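Local coordinates for protein flavoredoxin (Methanosarcina acetivorans, PDB 3BNK) that binds flavin mononucleotide and, as a member of the flavoredoxin family, probably takes part in electron transfer, at residues M16-L21 / K78-C83; A29-L34 / G95-F100; L47-N52 / F67-P72. All coordinates share one frame; numbering follows the deposited sequence.

Contact 1 of 3, residues M16-L21 / K78-C83; sequences MPVTLL and KKTDYC. With FMN (flavin mononucleotide), chain D.
The T80 methyl, CG2, is crossed obliquely by V18 and L20: V18 CG1 lies 3.6 Å from T80 CG2, and L20 CD1 lies 3.9 Å from the same methyl. L20 spreads both of its branches under the helix. CD1 also rests against C83, at 3.8 Å from C83 CB, while L20 CD2 lies 3.8 Å from T80 OG1. No hydrogen bond joins 16-21 to 78-83. In T80, CG2, anti to the backbone N, reaches V18 and L20, while OG1 (chi1 -58°), still beside L20 CD2, hydrogen-bonds the carbonyl oxygen of M76. In V18, CG1 likewise lies anti to the backbone N (chi1 174°), which extends it toward the helix. The helix 77-83 thus lies against strand 16-25 of the curled antiparallel sheet that forms the flavin reductase-like barrel. Further out, V18 also packs on L160 and L162, and F97 touches C83. On the side of the helix turned from the strand, D81 OD1 comes 3.5 Å from C8M of FMN and bonds Y169 OH. Both D81 carboxylate oxygens are further gripped by backbone N-H groups of L180, K181 and G183 of the second subunit, which should favour a charged carboxylate. C83 O lies 3.5 Å from C4' of the ribityl chain.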
loop_
_atom_site.group_PDB
_atom_site.type_symbol
_atom_site.label_atom_id
_atom_site.label_comp_id
_atom_site.label_asym_id
_atom_site.label_seq_id
_atom_site.Cartn_x
_atom_site.Cartn_y
_atom_site.Cartn_z
ATOM N N MET B 16 3.334 -4.880 -3.463
ATOM C CA MET B 16 3.663 -4.014 -2.353
ATOM C C MET B 16 4.735 -3.011 -2.766
ATOM O O MET B 16 5.519 -3.274 -3.680
ATOM C CB MET B 16 4.174 -4.829 -1.164
ATOM C CG MET B 16 3.109 -5.654 -0.460
ATOM S SD MET B 16 3.831 -6.829 0.695
ATOM C CE MET B 16 4.148 -8.208 -0.421
ATOM N N PRO B 17 4.791 -1.864 -2.067
ATOM C CA PRO B 17 5.914 -0.950 -2.228
ATOM C C PRO B 17 7.135 -1.496 -1.469
ATOM O O PRO B 17 7.014 -2.454 -0.701
ATOM C CB PRO B 17 5.401 0.326 -1.554
ATOM C CG PRO B 17 4.494 -0.194 -0.467
ATOM C CD PRO B 17 3.822 -1.383 -1.058
ATOM N N VAL B 18 8.300 -0.911 -1.685
ATOM C CA VAL B 18 9.502 -1.318 -0.949
ATOM C C VAL B 18 10.088 -0.102 -0.263
ATOM O O VAL B 18 10.547 0.854 -0.912
ATOM C CB VAL B 18 10.565 -2.013 -1.846
ATOM C CG1 VAL B 18 11.846 -2.278 -1.071
ATOM C CG2 VAL B 18 10.015 -3.300 -2.411
ATOM N N THR B 19 10.057 -0.151 1.062
ATOM C CA THR B 19 10.461 0.968 1.858
ATOM C C THR B 19 11.390 0.500 2.970
ATOM O O THR B 19 11.442 -0.682 3.297
ATOM C CB THR B 19 9.225 1.775 2.414
ATOM O OG1 THR B 19 9.657 3.066 2.805
ATOM C CG2 THR B 19 8.654 1.161 3.627
ATOM N N LEU B 20 12.134 1.441 3.528
ATOM C CA LEU B 20 12.908 1.177 4.716
ATOM C C LEU B 20 12.287 1.966 5.876
ATOM O O LEU B 20 12.087 3.181 5.798
ATOM C CB LEU B 20 14.375 1.536 4.477
ATOM C CG LEU B 20 15.438 0.464 4.192
ATOM C CD1 LEU B 20 14.933 -0.981 4.178
ATOM C CD2 LEU B 20 16.297 0.805 2.948
ATOM N N LEU B 21 11.949 1.250 6.939
ATOM C CA LEU B 21 11.328 1.865 8.090
ATOM C C LEU B 21 12.404 2.148 9.135
ATOM O O LEU B 21 13.087 1.224 9.597
ATOM C CB LEU B 21 10.241 0.940 8.659
ATOM C CG LEU B 21 9.412 1.369 9.880
ATOM C CD1 LEU B 21 10.266 1.592 11.086
ATOM C CD2 LEU B 21 8.599 2.632 9.618
ATOM N N LYS B 78 20.145 -4.882 -2.514
ATOM C CA LYS B 78 20.837 -5.744 -1.545
ATOM C C LYS B 78 20.833 -5.235 -0.105
ATOM O O LYS B 78 20.440 -5.969 0.799
ATOM C CB LYS B 78 22.272 -6.052 -1.990
ATOM C CG LYS B 78 22.346 -6.993 -3.178
ATOM C CD LYS B 78 23.777 -7.290 -3.583
ATOM C CE LYS B 78 23.838 -7.958 -4.948
ATOM N NZ LYS B 78 25.016 -7.409 -5.727
ATOM N N LYS B 79 21.281 -3.995 0.106
ATOM C CA LYS B 79 21.221 -3.358 1.438
ATOM C C LYS B 79 19.797 -3.370 1.985
ATOM O O LYS B 79 19.583 -3.666 3.169
ATOM C CB LYS B 79 21.737 -1.917 1.391
ATOM C CG LYS B 79 23.237 -1.750 1.501
ATOM C CD LYS B 79 23.614 -0.284 1.698
ATOM C CE LYS B 79 25.136 -0.107 1.844
ATOM N NZ LYS B 79 25.528 1.337 1.905
ATOM N N THR B 80 18.839 -3.057 1.110
ATOM C CA THR B 80 17.415 -3.083 1.445
ATOM C C THR B 80 16.979 -4.465 1.938
ATOM O O THR B 80 16.439 -4.595 3.042
ATOM C CB THR B 80 16.520 -2.634 0.249
ATOM O OG1 THR B 80 16.894 -1.318 -0.165
ATOM C CG2 THR B 80 15.037 -2.632 0.643
ATOM N N ASP B 81 17.233 -5.488 1.121
ATOM C CA ASP B 81 16.862 -6.864 1.451
ATOM C C ASP B 81 17.526 -7.340 2.750
ATOM O O ASP B 81 16.886 -7.999 3.583
ATOM C CB ASP B 81 17.223 -7.784 0.294
ATOM C CG ASP B 81 16.449 -9.072 0.318
ATOM O OD1 ASP B 81 15.198 -9.029 0.405
ATOM O OD2 ASP B 81 17.100 -10.133 0.258
ATOM N N TYR B 82 18.799 -6.974 2.916
ATOM C CA TYR B 82 19.576 -7.242 4.116
ATOM C C TYR B 82 18.902 -6.711 5.379
ATOM O O TYR B 82 18.934 -7.355 6.427
ATOM C CB TYR B 82 20.983 -6.651 3.979
ATOM C CG TYR B 82 21.845 -6.822 5.220
ATOM C CD1 TYR B 82 22.263 -8.099 5.632
ATOM C CD2 TYR B 82 22.245 -5.713 5.984
ATOM C CE1 TYR B 82 23.051 -8.270 6.759
ATOM C CE2 TYR B 82 23.044 -5.879 7.130
ATOM C CZ TYR B 82 23.432 -7.166 7.508
ATOM O OH TYR B 82 24.221 -7.367 8.617
ATOM N N CYS B 83 18.301 -5.529 5.265
ATOM C CA CYS B 83 17.535 -4.917 6.346
ATOM C C CYS B 83 16.243 -5.669 6.650
ATOM O O CYS B 83 15.679 -5.503 7.724
ATOM C CB CYS B 83 17.224 -3.457 6.003
ATOM S SG CYS B 83 18.641 -2.406 6.281
HETATM N N1 FMN D . 8.071 -7.148 8.323
HETATM C C2 FMN D . 6.947 -6.517 8.817
HETATM O O2 FMN D . 6.640 -6.685 9.991
HETATM N N3 FMN D . 6.185 -5.698 8.000
HETATM C C4 FMN D . 6.563 -5.523 6.679
HETATM O O4 FMN D . 5.879 -4.806 5.957
HETATM C C4A FMN D . 7.701 -6.167 6.177
HETATM N N5 FMN D . 8.082 -6.007 4.851
HETATM C C5A FMN D . 9.215 -6.627 4.359
HETATM C C6 FMN D . 9.580 -6.415 3.023
HETATM C C7 FMN D . 10.722 -7.043 2.503
HETATM C C7M FMN D . 11.141 -6.712 1.102
HETATM C C8 FMN D . 11.497 -7.873 3.325
HETATM C C8M FMN D . 12.856 -8.365 2.875
HETATM C C9 FMN D . 11.131 -8.062 4.665
HETATM C C9A FMN D . 9.999 -7.440 5.194
HETATM N N10 FMN D . 9.622 -7.616 6.531
HETATM C C10 FMN D . 8.470 -6.986 7.012
HETATM C "C1'" FMN D . 10.494 -8.397 7.478
HETATM C "C2'" FMN D . 11.332 -7.510 8.390
HETATM O "O2'" FMN D . 11.884 -6.433 7.656
HETATM C "C3'" FMN D . 12.500 -8.293 8.993
HETATM O "O3'" FMN D . 12.072 -9.371 9.807
HETATM C "C4'" FMN D . 13.463 -7.372 9.741
HETATM O "O4'" FMN D . 14.636 -8.086 10.025
HETATM C "C5'" FMN D . 12.916 -6.782 11.034
HETATM O "O5'" FMN D . 13.954 -5.940 11.500
HETATM P P FMN D . 14.109 -5.521 13.053
HETATM O O1P FMN D . 14.031 -6.757 13.901
HETATM O O2P FMN D . 12.958 -4.623 13.396
HETATM O O3P FMN D . 15.391 -4.776 13.304
#

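Contact 2 of 3, residues A29-L34 / G95-F100; sequences ANLMAL and GLFEVF. With FMN (flavin mononucleotide), chain D.
The F97 ring takes L31 CD1 at its edge, in the ring plane, 3.4 Å from F97 CD1; one ring face carries L96 CB, displaced toward the rim. A29 CB and V99 CG1 extend this apolar seam. Two side chains of 29-34 lie over one face of the flavin rings: M32 CE is 3.5 Å from C2 of the pyrimidine end, and A33 CB is 3.7 Å from C8 of the dimethylbenzene end. M32 gets there with CG between the backbone N and the carbonyl carbon (chi1 60°) and a bend at chi3. With an alanine here, the pyrimidine end would probably lose the CE contact and a gap is likely to open beside V51. Along the ribityl phosphate tail, N30 ND2 gives FMN O3P a nearly straight bond of 2.9 Å (170°), and the ribityl O2' donates to A33 O at 2.8 Å. L31 O accepts a hydrogen bond from K93 NZ, which also bonds FMN. Strand 28-41 turns N30, M32 and, further along, A33 to the cofactor, A29 toward V99 of strand 99-100 and L31 toward F97 in the loop before it, in keeping with the FMN site of the flavin reductase-like barrel.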
loop_
_atom_site.group_PDB
_atom_site.type_symbol
_atom_site.label_atom_id
_atom_site.label_comp_id
_atom_site.label_asym_id
_atom_site.label_seq_id
_atom_site.Cartn_x
_atom_site.Cartn_y
_atom_site.Cartn_z
ATOM N N ALA B 29 19.880 4.073 15.848
ATOM C CA ALA B 29 19.071 3.974 14.644
ATOM C C ALA B 29 18.905 2.518 14.201
ATOM O O ALA B 29 19.865 1.724 14.177
ATOM C CB ALA B 29 19.661 4.814 13.533
ATOM N N ASN B 30 17.664 2.182 13.876
ATOM C CA ASN B 30 17.338 0.897 13.315
ATOM C C ASN B 30 16.613 1.090 12.001
ATOM O O ASN B 30 15.946 2.100 11.802
ATOM C CB ASN B 30 16.489 0.074 14.286
ATOM C CG ASN B 30 16.470 -1.391 13.931
ATOM O OD1 ASN B 30 17.510 -1.988 13.652
ATOM N ND2 ASN B 30 15.291 -1.981 13.943
ATOM N N LEU B 31 16.800 0.131 11.093
ATOM C CA LEU B 31 16.065 0.064 9.839
ATOM C C LEU B 31 15.574 -1.352 9.586
ATOM O O LEU B 31 16.305 -2.310 9.799
ATOM C CB LEU B 31 16.958 0.533 8.684
ATOM C CG LEU B 31 17.465 1.943 9.009
ATOM C CD1 LEU B 31 18.943 2.109 8.775
ATOM C CD2 LEU B 31 16.626 3.036 8.366
ATOM N N MET B 32 14.330 -1.475 9.147
ATOM C CA MET B 32 13.812 -2.739 8.653
ATOM C C MET B 32 13.113 -2.526 7.312
ATOM O O MET B 32 12.548 -1.458 7.068
ATOM C CB MET B 32 12.848 -3.378 9.664
ATOM C CG MET B 32 11.628 -2.535 10.007
ATOM S SD MET B 32 10.321 -3.489 10.786
ATOM C CE MET B 32 9.333 -4.011 9.390
ATOM N N ALA B 33 13.145 -3.553 6.457
ATOM C CA ALA B 33 12.424 -3.526 5.182
ATOM C C ALA B 33 10.917 -3.611 5.421
ATOM O O ALA B 33 10.455 -4.388 6.280
ATOM C CB ALA B 33 12.918 -4.638 4.260
ATOM N N LEU B 34 10.160 -2.767 4.716
ATOM C CA LEU B 34 8.716 -2.612 4.968
ATOM C C LEU B 34 7.908 -2.479 3.678
ATOM O O LEU B 34 8.154 -1.596 2.876
ATOM C CB LEU B 34 8.434 -1.407 5.898
ATOM C CG LEU B 34 6.964 -0.985 6.091
ATOM C CD1 LEU B 34 6.322 -1.780 7.203
ATOM C CD2 LEU B 34 6.831 0.523 6.390
ATOM N N GLY B 95 24.805 1.544 11.109
ATOM C CA GLY B 95 25.965 1.929 10.315
ATOM C C GLY B 95 25.912 1.612 8.842
ATOM O O GLY B 95 26.828 1.969 8.100
ATOM N N LEU B 96 24.847 0.940 8.411
ATOM C CA LEU B 96 24.709 0.511 7.018
ATOM C C LEU B 96 24.581 1.698 6.062
ATOM O O LEU B 96 25.093 1.663 4.934
ATOM C CB LEU B 96 23.503 -0.426 6.860
ATOM C CG LEU B 96 23.615 -1.714 6.027
ATOM C CD1 LEU B 96 22.328 -1.919 5.265
ATOM C CD2 LEU B 96 24.793 -1.742 5.049
ATOM N N PHE B 97 23.906 2.747 6.535
ATOM C CA PHE B 97 23.581 3.922 5.734
ATOM C C PHE B 97 24.119 5.195 6.402
ATOM O O PHE B 97 24.507 5.173 7.579
ATOM C CB PHE B 97 22.059 4.054 5.574
ATOM C CG PHE B 97 21.375 2.831 4.994
ATOM C CD1 PHE B 97 20.531 2.050 5.786
ATOM C CD2 PHE B 97 21.541 2.480 3.664
ATOM C CE1 PHE B 97 19.872 0.922 5.257
ATOM C CE2 PHE B 97 20.897 1.356 3.133
ATOM C CZ PHE B 97 20.057 0.584 3.930
ATOM N N GLU B 98 24.158 6.289 5.643
ATOM C CA GLU B 98 24.359 7.620 6.206
ATOM C C GLU B 98 23.020 8.088 6.764
ATOM O O GLU B 98 22.037 8.220 6.029
ATOM C CB GLU B 98 24.845 8.616 5.144
ATOM C CG GLU B 98 26.309 8.508 4.743
ATOM C CD GLU B 98 26.718 9.578 3.724
ATOM O OE1 GLU B 98 27.776 10.223 3.933
ATOM O OE2 GLU B 98 25.971 9.787 2.727
ATOM N N VAL B 99 22.985 8.337 8.067
ATOM C CA VAL B 99 21.737 8.681 8.739
ATOM C C VAL B 99 21.631 10.179 9.046
ATOM O O VAL B 99 22.578 10.800 9.538
ATOM C CB VAL B 99 21.524 7.817 10.021
ATOM C CG1 VAL B 99 20.290 8.281 10.806
ATOM C CG2 VAL B 99 21.409 6.338 9.652
ATOM N N PHE B 100 20.471 10.745 8.735
ATOM C CA PHE B 100 20.136 12.110 9.128
ATOM C C PHE B 100 18.799 12.144 9.876
ATOM O O PHE B 100 17.917 11.307 9.658
ATOM C CB PHE B 100 20.163 13.076 7.919
ATOM C CG PHE B 100 18.956 12.984 7.009
ATOM C CD1 PHE B 100 17.952 13.959 7.064
ATOM C CD2 PHE B 100 18.824 11.946 6.085
ATOM C CE1 PHE B 100 16.822 13.890 6.238
ATOM C CE2 PHE B 100 17.705 11.876 5.247
ATOM C CZ PHE B 100 16.701 12.854 5.335
HETATM N N1 FMN D . 8.071 -7.148 8.323
HETATM C C2 FMN D . 6.947 -6.517 8.817
HETATM O O2 FMN D . 6.640 -6.685 9.991
HETATM N N3 FMN D . 6.185 -5.698 8.000
HETATM C C4 FMN D . 6.563 -5.523 6.679
HETATM O O4 FMN D . 5.879 -4.806 5.957
HETATM C C4A FMN D . 7.701 -6.167 6.177
HETATM N N5 FMN D . 8.082 -6.007 4.851
HETATM C C5A FMN D . 9.215 -6.627 4.359
HETATM C C6 FMN D . 9.580 -6.415 3.023
HETATM C C7 FMN D . 10.722 -7.043 2.503
HETATM C C7M FMN D . 11.141 -6.712 1.102
HETATM C C8 FMN D . 11.497 -7.873 3.325
HETATM C C8M FMN D . 12.856 -8.365 2.875
HETATM C C9 FMN D . 11.131 -8.062 4.665
HETATM C C9A FMN D . 9.999 -7.440 5.194
HETATM N N10 FMN D . 9.622 -7.616 6.531
HETATM C C10 FMN D . 8.470 -6.986 7.012
HETATM C "C1'" FMN D . 10.494 -8.397 7.478
HETATM C "C2'" FMN D . 11.332 -7.510 8.390
HETATM O "O2'" FMN D . 11.884 -6.433 7.656
HETATM C "C3'" FMN D . 12.500 -8.293 8.993
HETATM O "O3'" FMN D . 12.072 -9.371 9.807
HETATM C "C4'" FMN D . 13.463 -7.372 9.741
HETATM O "O4'" FMN D . 14.636 -8.086 10.025
HETATM C "C5'" FMN D . 12.916 -6.782 11.034
HETATM O "O5'" FMN D . 13.954 -5.940 11.500
HETATM P P FMN D . 14.109 -5.521 13.053
HETATM O O1P FMN D . 14.031 -6.757 13.901
HETATM O O2P FMN D . 12.958 -4.623 13.396
HETATM O O3P FMN D . 15.391 -4.776 13.304
#

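Contact 3 of 3, residues L47-N52 / F67-P72; sequences LGVGVN and FSVNFP. With FMN (flavin mononucleotide), chain D.
V49 and V69 point at each other tip to tip, CG2 to CG2 at 4.1 Å, where two strands cross at right angles (90°) with their axes 9.5 Å apart. L47 approaches V69 in the same end-on way, L47 CD1 lying 3.9 Å from V69 CG2, which thus meets both side chains of the facing strand. F67 comes from the direction opposite to V49: its CE1 is 3.7 Å from V49 CG2, reached obliquely. V69 CG2 also lies at the edge of the F67 ring, in its plane. F67 CG sits between its backbone N and carbonyl carbon (chi1 65°), which swings the ring over toward V49. Such orthogonal packing belongs to the interior of a curled antiparallel barrel, here the flavin reductase-like fold, with L21 of strand 16-25 and F133 and I137 of strand 130-142 completing the apolar filling. On the other face of strand 66-71, still buried, N70 ND2 donates to S68 OG at 3.0 Å, tilted out of its amide plane, and also to L20 O. The far end of 47-52 reads the flavin pyrimidine through its backbone: FMN N3 gives its hydrogen to G50 O at 2.7 Å, and N52 N donates to FMN O2 at 2.7 Å in an almost straight line (175°). N52 OD1 is meanwhile taken by S54 N.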
loop_
_atom_site.group_PDB
_atom_site.type_symbol
_atom_site.label_atom_id
_atom_site.label_comp_id
_atom_site.label_asym_id
_atom_site.label_seq_id
_atom_site.Cartn_x
_atom_site.Cartn_y
_atom_site.Cartn_z
ATOM N N LEU B 47 -0.064 8.284 7.275
ATOM C CA LEU B 47 0.195 6.954 6.710
ATOM C C LEU B 47 0.082 5.930 7.837
ATOM O O LEU B 47 -0.032 6.287 9.006
ATOM C CB LEU B 47 1.621 6.838 6.155
ATOM C CG LEU B 47 2.430 7.757 5.243
ATOM C CD1 LEU B 47 3.907 7.546 5.465
ATOM C CD2 LEU B 47 2.110 7.514 3.754
ATOM N N GLY B 48 0.152 4.656 7.479
ATOM C CA GLY B 48 0.200 3.586 8.456
ATOM C C GLY B 48 1.246 2.574 8.064
ATOM O O GLY B 48 1.535 2.382 6.877
ATOM N N VAL B 49 1.797 1.907 9.062
ATOM C CA VAL B 49 2.899 0.979 8.861
ATOM C C VAL B 49 2.640 -0.310 9.657
ATOM O O VAL B 49 2.388 -0.250 10.871
ATOM C CB VAL B 49 4.235 1.672 9.232
ATOM C CG1 VAL B 49 5.298 0.681 9.600
ATOM C CG2 VAL B 49 4.716 2.578 8.071
ATOM N N GLY B 50 2.660 -1.449 8.955
ATOM C CA GLY B 50 2.406 -2.772 9.522
ATOM C C GLY B 50 3.668 -3.522 9.926
ATOM O O GLY B 50 4.549 -3.796 9.097
ATOM N N VAL B 51 3.753 -3.847 11.215
ATOM C CA VAL B 51 4.994 -4.340 11.795
ATOM C C VAL B 51 4.736 -5.521 12.724
ATOM O O VAL B 51 4.054 -5.389 13.733
ATOM C CB VAL B 51 5.809 -3.224 12.543
ATOM C CG1 VAL B 51 7.176 -3.760 12.946
ATOM C CG2 VAL B 51 5.991 -1.954 11.681
ATOM N N ASN B 52 5.303 -6.670 12.368
ATOM C CA ASN B 52 5.171 -7.864 13.191
ATOM C C ASN B 52 5.643 -7.656 14.626
ATOM O O ASN B 52 6.678 -7.036 14.878
ATOM C CB ASN B 52 5.862 -9.071 12.549
ATOM C CG ASN B 52 5.309 -10.388 13.062
ATOM O OD1 ASN B 52 5.651 -10.830 14.154
ATOM N ND2 ASN B 52 4.431 -11.009 12.284
ATOM N N PHE B 67 8.739 7.651 13.571
ATOM C CA PHE B 67 9.380 6.760 12.630
ATOM C C PHE B 67 9.531 7.449 11.268
ATOM O O PHE B 67 8.948 8.509 11.017
ATOM C CB PHE B 67 8.611 5.430 12.503
ATOM C CG PHE B 67 7.218 5.567 11.922
ATOM C CD1 PHE B 67 7.007 5.462 10.542
ATOM C CD2 PHE B 67 6.111 5.779 12.754
ATOM C CE1 PHE B 67 5.720 5.565 10.005
ATOM C CE2 PHE B 67 4.817 5.896 12.228
ATOM C CZ PHE B 67 4.619 5.787 10.855
ATOM N N SER B 68 10.341 6.846 10.405
ATOM C CA SER B 68 10.462 7.322 9.038
ATOM C C SER B 68 10.144 6.227 8.036
ATOM O O SER B 68 10.293 5.038 8.318
ATOM C CB SER B 68 11.861 7.896 8.770
ATOM O OG SER B 68 12.855 6.905 8.956
ATOM N N VAL B 69 9.703 6.659 6.864
ATOM C CA VAL B 69 9.459 5.794 5.732
ATOM C C VAL B 69 10.381 6.297 4.625
ATOM O O VAL B 69 10.282 7.453 4.216
ATOM C CB VAL B 69 7.978 5.843 5.299
ATOM C CG1 VAL B 69 7.726 4.887 4.147
ATOM C CG2 VAL B 69 7.066 5.491 6.462
ATOM N N ASN B 70 11.269 5.412 4.169
ATOM C CA ASN B 70 12.407 5.755 3.307
ATOM C C ASN B 70 12.338 4.942 2.016
ATOM O O ASN B 70 12.136 3.729 2.060
ATOM C CB ASN B 70 13.745 5.461 4.015
ATOM C CG ASN B 70 13.958 6.286 5.276
ATOM O OD1 ASN B 70 14.335 7.457 5.220
ATOM N ND2 ASN B 70 13.733 5.663 6.428
ATOM N N PHE B 71 12.491 5.608 0.872
ATOM C CA PHE B 71 12.337 4.934 -0.431
ATOM C C PHE B 71 13.679 4.689 -1.097
ATOM O O PHE B 71 14.263 5.612 -1.627
ATOM C CB PHE B 71 11.426 5.743 -1.380
ATOM C CG PHE B 71 9.978 5.723 -0.992
ATOM C CD1 PHE B 71 9.499 6.576 0.009
ATOM C CD2 PHE B 71 9.090 4.855 -1.622
ATOM C CE1 PHE B 71 8.167 6.571 0.381
ATOM C CE2 PHE B 71 7.749 4.830 -1.264
ATOM C CZ PHE B 71 7.279 5.687 -0.250
ATOM N N PRO B 72 14.171 3.434 -1.084
ATOM C CA PRO B 72 15.402 3.175 -1.832
ATOM C C PRO B 72 15.164 3.152 -3.351
ATOM O O PRO B 72 14.042 2.898 -3.802
ATOM C CB PRO B 72 15.827 1.799 -1.314
ATOM C CG PRO B 72 14.512 1.112 -0.993
ATOM C CD PRO B 72 13.650 2.215 -0.426
HETATM N N1 FMN D . 8.071 -7.148 8.323
HETATM C C2 FMN D . 6.947 -6.517 8.817
HETATM O O2 FMN D . 6.640 -6.685 9.991
HETATM N N3 FMN D . 6.185 -5.698 8.000
HETATM C C4 FMN D . 6.563 -5.523 6.679
HETATM O O4 FMN D . 5.879 -4.806 5.957
HETATM C C4A FMN D . 7.701 -6.167 6.177
HETATM N N5 FMN D . 8.082 -6.007 4.851
HETATM C C5A FMN D . 9.215 -6.627 4.359
HETATM C C6 FMN D . 9.580 -6.415 3.023
HETATM C C7 FMN D . 10.722 -7.043 2.503
HETATM C C7M FMN D . 11.141 -6.712 1.102
HETATM C C8 FMN D . 11.497 -7.873 3.325
HETATM C C8M FMN D . 12.856 -8.365 2.875
HETATM C C9 FMN D . 11.131 -8.062 4.665
HETATM C C9A FMN D . 9.999 -7.440 5.194
HETATM N N10 FMN D . 9.622 -7.616 6.531
HETATM C C10 FMN D . 8.470 -6.986 7.012
HETATM C "C1'" FMN D . 10.494 -8.397 7.478
HETATM C "C2'" FMN D . 11.332 -7.510 8.390
HETATM O "O2'" FMN D . 11.884 -6.433 7.656
HETATM C "C3'" FMN D . 12.500 -8.293 8.993
HETATM O "O3'" FMN D . 12.072 -9.371 9.807
HETATM C "C4'" FMN D . 13.463 -7.372 9.741
HETATM O "O4'" FMN D . 14.636 -8.086 10.025
HETATM C "C5'" FMN D . 12.916 -6.782 11.034
HETATM O "O5'" FMN D . 13.954 -5.940 11.500
HETATM P P FMN D . 14.109 -5.521 13.053
HETATM O O1P FMN D . 14.031 -6.757 13.901
HETATM O O2P FMN D . 12.958 -4.623 13.396
HETATM O O3P FMN D . 15.391 -4.776 13.304
#

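Overall arrangement
All three contacts are mostly buried, with V99 of contact 2 at the rim, and apolar, without hydrogen bonds across their segments. Contact 3 is the most central, about 4 Å from the centre of the chain, and joins two strands across the barrel interior. Contact 1 sets a helix on the outside of the same sheet, and contact 2 lies furthest out, about 13 Å from the centre, where a loop and the short strand 99-100 cover strand 28-41. Strand 16-25 pairs with 28-41 and 66-71, linking contact 1 to both others. FMN is shared: contact 2 meets phosphate, ribityl and ring face, contact 3 the pyrimidine edge, contact 1 the dimethylbenzene end and ribityl chain.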